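Local coordinates for Glyco_hydro_cc domain-containing protein (Cryptococcus neoformans, PDB 6UBC) that probably binds oligosaccharides and belongs to glycoside hydrolase family 128, known for enzymes that cleave beta-1,3-glucan, at residues G220-W225 and G231-A236; Q407-S412 and Q434-A439. All blocks are in the same frame, centred on the assembly; numbering follows the deposited sequence.

Contact 1: residues G220-W225 and G231-A236; sequences GWYYDW and GSASGA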
loop_
_atom_site.group_PDB
_atom_site.type_symbol
_atom_site.label_atom_id
_atom_site.label_comp_id
_atom_site.label_asym_id
_atom_site.label_seq_id
_atom_site.Cartn_x
_atom_site.Cartn_y
_atom_site.Cartn_z
ATOM N N GLY A 220 -7.890 -3.390 -10.022
ATOM C CA GLY A 220 -8.354 -4.594 -9.330
ATOM C C GLY A 220 -8.883 -4.353 -7.927
ATOM O O GLY A 220 -9.616 -5.228 -7.404
ATOM N N TRP A 221 -8.513 -3.220 -7.311
ATOM C CA TRP A 221 -8.624 -3.047 -5.855
ATOM C C TRP A 221 -8.391 -1.602 -5.481
ATOM O O TRP A 221 -7.827 -0.814 -6.327
ATOM C CB TRP A 221 -7.626 -3.941 -5.131
ATOM C CG TRP A 221 -6.175 -3.634 -5.380
ATOM C CD1 TRP A 221 -5.492 -3.857 -6.551
ATOM C CD2 TRP A 221 -5.264 -2.917 -4.539
ATOM N NE1 TRP A 221 -4.208 -3.398 -6.474
ATOM C CE2 TRP A 221 -4.021 -2.866 -5.214
ATOM C CE3 TRP A 221 -5.353 -2.364 -3.261
ATOM C CZ2 TRP A 221 -2.904 -2.249 -4.663
ATOM C CZ3 TRP A 221 -4.220 -1.817 -2.699
ATOM C CH2 TRP A 221 -3.017 -1.768 -3.395
ATOM N N TYR A 222 -8.806 -1.288 -4.261
ATOM C CA TYR A 222 -8.677 0.068 -3.728
ATOM C C TYR A 222 -8.770 0.058 -2.219
ATOM O O TYR A 222 -9.344 -0.827 -1.595
ATOM C CB TYR A 222 -9.782 0.938 -4.317
ATOM C CG TYR A 222 -11.185 0.402 -4.125
ATOM C CD1 TYR A 222 -11.799 -0.420 -5.061
ATOM C CD2 TYR A 222 -11.921 0.784 -3.033
ATOM C CE1 TYR A 222 -13.088 -0.881 -4.856
ATOM C CE2 TYR A 222 -13.200 0.338 -2.798
ATOM C CZ TYR A 222 -13.800 -0.516 -3.721
ATOM O OH TYR A 222 -15.084 -0.959 -3.521
ATOM N N TYR A 223 -8.217 1.109 -1.639
ATOM C CA TYR A 223 -8.299 1.341 -0.176
ATOM C C TYR A 223 -8.114 2.827 0.065
ATOM O O TYR A 223 -7.545 3.531 -0.842
ATOM C CB TYR A 223 -7.245 0.517 0.543
ATOM C CG TYR A 223 -5.837 1.089 0.540
ATOM C CD1 TYR A 223 -5.052 1.136 -0.617
ATOM C CD2 TYR A 223 -5.247 1.518 1.712
ATOM C CE1 TYR A 223 -3.766 1.649 -0.602
ATOM C CE2 TYR A 223 -3.935 1.955 1.751
ATOM C CZ TYR A 223 -3.194 2.059 0.585
ATOM O OH TYR A 223 -1.891 2.520 0.595
ATOM N N ASP A 224 -8.478 3.262 1.270
ATOM C CA ASP A 224 -8.510 4.711 1.593
ATOM C C ASP A 224 -7.990 4.970 3.016
ATOM O O ASP A 224 -8.350 6.018 3.587
ATOM C CB ASP A 224 -9.896 5.290 1.340
ATOM C CG ASP A 224 -10.931 4.809 2.347
ATOM O OD1 ASP A 224 -10.611 3.941 3.168
ATOM O OD2 ASP A 224 -12.051 5.329 2.292
ATOM N N TRP A 225 -7.265 4.006 3.564
ATOM C CA TRP A 225 -6.622 4.039 4.900
ATOM C C TRP A 225 -7.649 3.853 6.013
ATOM O O TRP A 225 -7.209 3.676 7.149
ATOM C CB TRP A 225 -5.798 5.301 5.117
ATOM C CG TRP A 225 -4.670 5.447 4.142
ATOM C CD1 TRP A 225 -3.508 4.769 4.166
ATOM C CD2 TRP A 225 -4.618 6.288 2.976
ATOM N NE1 TRP A 225 -2.691 5.139 3.134
ATOM C CE2 TRP A 225 -3.356 6.057 2.373
ATOM C CE3 TRP A 225 -5.480 7.223 2.409
ATOM C CZ2 TRP A 225 -2.955 6.703 1.228
ATOM C CZ3 TRP A 225 -5.070 7.897 1.269
ATOM C CH2 TRP A 225 -3.829 7.620 0.677
ATOM N N GLY A 231 -15.602 4.727 -0.289
ATOM C CA GLY A 231 -15.895 4.733 -1.723
ATOM C C GLY A 231 -16.149 3.312 -2.189
ATOM O O GLY A 231 -15.986 2.373 -1.423
ATOM N N SER A 232 -16.597 3.173 -3.413
ATOM C CA SER A 232 -16.928 1.838 -3.940
ATOM C C SER A 232 -16.728 1.934 -5.431
ATOM O O SER A 232 -16.875 3.033 -6.007
ATOM C CB SER A 232 -18.329 1.350 -3.535
ATOM O OG SER A 232 -19.372 2.237 -3.911
ATOM N N ALA A 233 -16.385 0.820 -6.023
ATOM C CA ALA A 233 -16.308 0.689 -7.487
ATOM C C ALA A 233 -16.719 -0.734 -7.828
ATOM O O ALA A 233 -16.065 -1.650 -7.320
ATOM C CB ALA A 233 -14.910 1.005 -7.994
ATOM N N SER A 234 -17.677 -0.897 -8.724
ATOM C CA SER A 234 -17.901 -2.222 -9.363
ATOM C C SER A 234 -16.631 -2.676 -10.144
ATOM O O SER A 234 -16.076 -1.839 -10.827
ATOM C CB SER A 234 -19.151 -2.165 -10.251
ATOM O OG SER A 234 -19.556 -3.494 -10.597
ATOM N N GLY A 235 -16.220 -3.963 -10.058
ATOM C CA GLY A 235 -15.142 -4.582 -10.876
ATOM C C GLY A 235 -13.840 -4.700 -10.101
ATOM O O GLY A 235 -12.900 -5.458 -10.480
ATOM N N ALA A 236 -13.807 -4.044 -8.956
ATOM C CA ALA A 236 -12.600 -3.968 -8.109
ATOM C C ALA A 236 -12.952 -4.396 -6.680
ATOM O O ALA A 236 -14.088 -4.245 -6.259
ATOM C CB ALA A 236 -12.071 -2.551 -8.147
HETATM O O HOH W 1 -16.375 -0.349 -1.429
HETATM O O HOH W 2 -16.400 -3.095 -4.803
#

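Contact 2: residues Q407-S412 and Q434-A439; sequences QAYAYS and QTYLTA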
loop_
_atom_site.group_PDB
_atom_site.type_symbol
_atom_site.label_atom_id
_atom_site.label_comp_id
_atom_site.label_asym_id
_atom_site.label_seq_id
_atom_site.Cartn_x
_atom_site.Cartn_y
_atom_site.Cartn_z
ATOM N N GLN A 407 2.552 -8.423 -6.888
ATOM C CA GLN A 407 1.185 -8.925 -7.237
ATOM C C GLN A 407 0.155 -7.796 -7.267
ATOM O O GLN A 407 -0.940 -8.026 -7.741
ATOM C CB GLN A 407 0.673 -9.973 -6.255
ATOM C CG GLN A 407 1.644 -11.081 -6.039
ATOM C CD GLN A 407 1.395 -12.045 -7.123
ATOM O OE1 GLN A 407 0.348 -12.711 -7.115
ATOM N NE2 GLN A 407 2.359 -12.066 -8.036
ATOM N N ALA A 408 0.488 -6.601 -6.771
ATOM C CA ALA A 408 -0.434 -5.448 -6.810
ATOM C C ALA A 408 0.383 -4.172 -6.549
ATOM O O ALA A 408 1.405 -4.262 -5.821
ATOM C CB ALA A 408 -1.556 -5.643 -5.783
ATOM N N TYR A 409 -0.110 -3.034 -7.039
ATOM C CA TYR A 409 0.496 -1.717 -6.749
ATOM C C TYR A 409 -0.596 -0.657 -6.820
ATOM O O TYR A 409 -1.657 -0.798 -7.508
ATOM C CB TYR A 409 1.623 -1.452 -7.743
ATOM C CG TYR A 409 1.149 -1.476 -9.176
ATOM C CD1 TYR A 409 0.628 -0.336 -9.790
ATOM C CD2 TYR A 409 1.230 -2.618 -9.960
ATOM C CE1 TYR A 409 0.176 -0.337 -11.097
ATOM C CE2 TYR A 409 0.797 -2.629 -11.282
ATOM C CZ TYR A 409 0.257 -1.479 -11.859
ATOM O OH TYR A 409 -0.155 -1.437 -13.161
ATOM N N ALA A 410 -0.332 0.420 -6.082
ATOM C CA ALA A 410 -1.237 1.587 -5.999
ATOM C C ALA A 410 -0.449 2.885 -5.982
ATOM O O ALA A 410 0.425 3.114 -5.094
ATOM C CB ALA A 410 -2.111 1.467 -4.770
ATOM N N TYR A 411 -0.897 3.786 -6.845
ATOM C CA TYR A 411 -0.498 5.203 -6.844
ATOM C C TYR A 411 -0.785 5.849 -5.491
ATOM O O TYR A 411 -1.930 5.781 -4.972
ATOM C CB TYR A 411 -1.222 5.864 -7.986
ATOM C CG TYR A 411 -0.754 7.236 -8.378
ATOM C CD1 TYR A 411 -1.069 8.353 -7.600
ATOM C CD2 TYR A 411 -0.004 7.428 -9.505
ATOM C CE1 TYR A 411 -0.694 9.619 -8.004
ATOM C CE2 TYR A 411 0.363 8.688 -9.933
ATOM C CZ TYR A 411 0.055 9.786 -9.161
ATOM O OH TYR A 411 0.413 11.025 -9.590
ATOM N N SER A 412 0.216 6.521 -4.901
ATOM C CA SER A 412 0.032 7.162 -3.588
ATOM C C SER A 412 -0.746 8.450 -3.773
ATOM O O SER A 412 -0.290 9.284 -4.578
ATOM C CB SER A 412 1.346 7.432 -2.939
ATOM O OG SER A 412 1.113 8.046 -1.695
ATOM N N GLN A 434 -3.975 11.250 -15.156
ATOM C CA GLN A 434 -4.191 10.736 -16.535
ATOM C C GLN A 434 -3.022 9.868 -16.989
ATOM O O GLN A 434 -3.279 8.895 -17.679
ATOM C CB GLN A 434 -4.358 11.928 -17.473
ATOM C CG GLN A 434 -5.605 12.700 -17.174
ATOM C CD GLN A 434 -5.740 13.913 -18.071
ATOM O OE1 GLN A 434 -5.420 13.857 -19.274
ATOM N NE2 GLN A 434 -6.320 14.966 -17.482
ATOM N N THR A 435 -1.782 10.201 -16.630
ATOM C CA THR A 435 -0.627 9.382 -17.054
ATOM C C THR A 435 -0.791 8.012 -16.372
ATOM O O THR A 435 -0.575 6.988 -17.021
ATOM C CB THR A 435 0.730 9.969 -16.653
ATOM O OG1 THR A 435 0.863 11.227 -17.325
ATOM C CG2 THR A 435 1.866 9.048 -17.035
ATOM N N TYR A 436 -1.157 7.991 -15.091
ATOM C CA TYR A 436 -1.330 6.681 -14.427
ATOM C C TYR A 436 -2.459 5.912 -15.135
ATOM O O TYR A 436 -2.299 4.718 -15.424
ATOM C CB TYR A 436 -1.716 6.841 -12.951
ATOM C CG TYR A 436 -1.844 5.544 -12.193
ATOM C CD1 TYR A 436 -0.754 4.725 -11.990
ATOM C CD2 TYR A 436 -3.019 5.230 -11.517
ATOM C CE1 TYR A 436 -0.849 3.592 -11.211
ATOM C CE2 TYR A 436 -3.135 4.077 -10.758
ATOM C CZ TYR A 436 -2.044 3.245 -10.602
ATOM O OH TYR A 436 -2.106 2.112 -9.812
ATOM N N LEU A 437 -3.586 6.580 -15.368
ATOM C CA LEU A 437 -4.773 5.903 -15.974
ATOM C C LEU A 437 -4.352 5.319 -17.329
ATOM O O LEU A 437 -4.708 4.163 -17.618
ATOM C CB LEU A 437 -5.974 6.829 -16.049
ATOM C CG LEU A 437 -7.238 6.273 -16.761
ATOM C CD1 LEU A 437 -7.659 4.971 -16.176
ATOM C CD2 LEU A 437 -8.378 7.290 -16.770
ATOM N N THR A 438 -3.693 6.087 -18.166
ATOM C CA THR A 438 -3.272 5.624 -19.502
ATOM C C THR A 438 -2.321 4.449 -19.387
ATOM O O THR A 438 -2.504 3.486 -20.115
ATOM C CB THR A 438 -2.628 6.754 -20.304
ATOM O OG1 THR A 438 -3.619 7.770 -20.453
ATOM C CG2 THR A 438 -2.179 6.252 -21.645
ATOM N N ALA A 439 -1.356 4.520 -18.495
ATOM C CA ALA A 439 -0.374 3.432 -18.300
ATOM C C ALA A 439 -1.102 2.157 -17.844
ATOM O O ALA A 439 -0.853 1.086 -18.437
ATOM C CB ALA A 439 0.698 3.871 -17.337
#

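Contact 1: residues G220-W225 and G231-A236
Gly220 and Ala236 bring the two backbones closest, with CA atoms 4.5 Å apart, and the chains diverge from there to 8.1 Å between the CA atoms of Asp224 and Gly231. At the close end Ala236 CA makes a CA-H...O contact of 3.3 Å to Gly220 O. Segment 231-236 belongs to the helix-free connection from strand 221-223 to its parallel neighbour 237-241. Tyr222 carries the side-chain contact. Its CG sits between the backbone N and the carbonyl carbon (chi1 54°), which turns the ring off the strand toward this loop. Ala236 CB lies at the ring edge, near its plane, 3.8 Å from Tyr222 CD1. Ala233 CB packs 4.1 Å from Tyr222 CE1. Ala233 to Ala236 form a type II turn that places both methyls beside the ring. The phenol oxygen takes a weak hydrogen bond from Ala233 N, 3.3 Å from Tyr222 OH. Two waters lie in the ring plane. Water 1 is hydrogen-bonded to Tyr222 OH at 2.5 Å and donates to Gly231 O. Water 2 is hydrogen-bonded to Tyr222 OH at 2.8 Å and donates to Ala233 O. The Tyr222 hydroxyl is thus tied to the loop mainly through two bridging waters, with a weak direct bond beside them.

Contact 2: residues Q407-S412 and Q434-A439
Tyr411 and Tyr436 make the main apolar contact between strand 407-411 and helix 434-439. Tyr411 CB lies over one face of the Tyr436 ring, 3.8 Å from its centroid and 11° off the ring normal, a CH-pi contact. The ring planes meet obliquely, at 53°, and Tyr411 CD2 comes to 3.7 Å from Tyr436 CD1. Their side chains run past each other in opposite directions. Both have CG anti to the backbone N, which extends each across the gap between strand and helix. On the Tyr409 side, Tyr409 CE1 packs 4.1 Å from Tyr436 CE1.

The polar end of Tyr436 reaches the strands. Its OH lies 3.6 Å from Tyr409 CE1 and 3.9 Å from Ala410 CA. A hydrogen bond to Gly205 O ties this OH to strand 204-207, the parallel neighbour of 406-411, while Tyr409 OH bonds to Glu401 and Tyr411 OH to Trp421 O.

The axes of the strand and helix segments run nearly antiparallel, at 156°, with a closest approach of 10.8 Å. A helix packed on a parallel strand in this way is consistent with the alpha/beta barrel expected of such a glycoside hydrolase. Helix 386-402 lies alongside: its Val397 touches Tyr409, its Ile393 touches Tyr411, and its Asn394 meets Thr435 and Ala439 of helix 431-441.

From the N terminus, contact 1 comes first. It closes the short loop between strands 221-223 and 237-241, which are parallel neighbours in the sheet. Contact 2 opens much later in the chain, joining strand 406-411 to helix 431-441 near the C terminus. The two loops are in series and neither encloses the other. Strand 204-207 lies between their strands and pairs in parallel with both 221-223 and 406-411. Trp221 also bridges them directly: its CH2 lies 3.6 Å from Ala410 CB. Contact 1 thus ties a connecting loop to the sheet, and contact 2 brings the last helix against it.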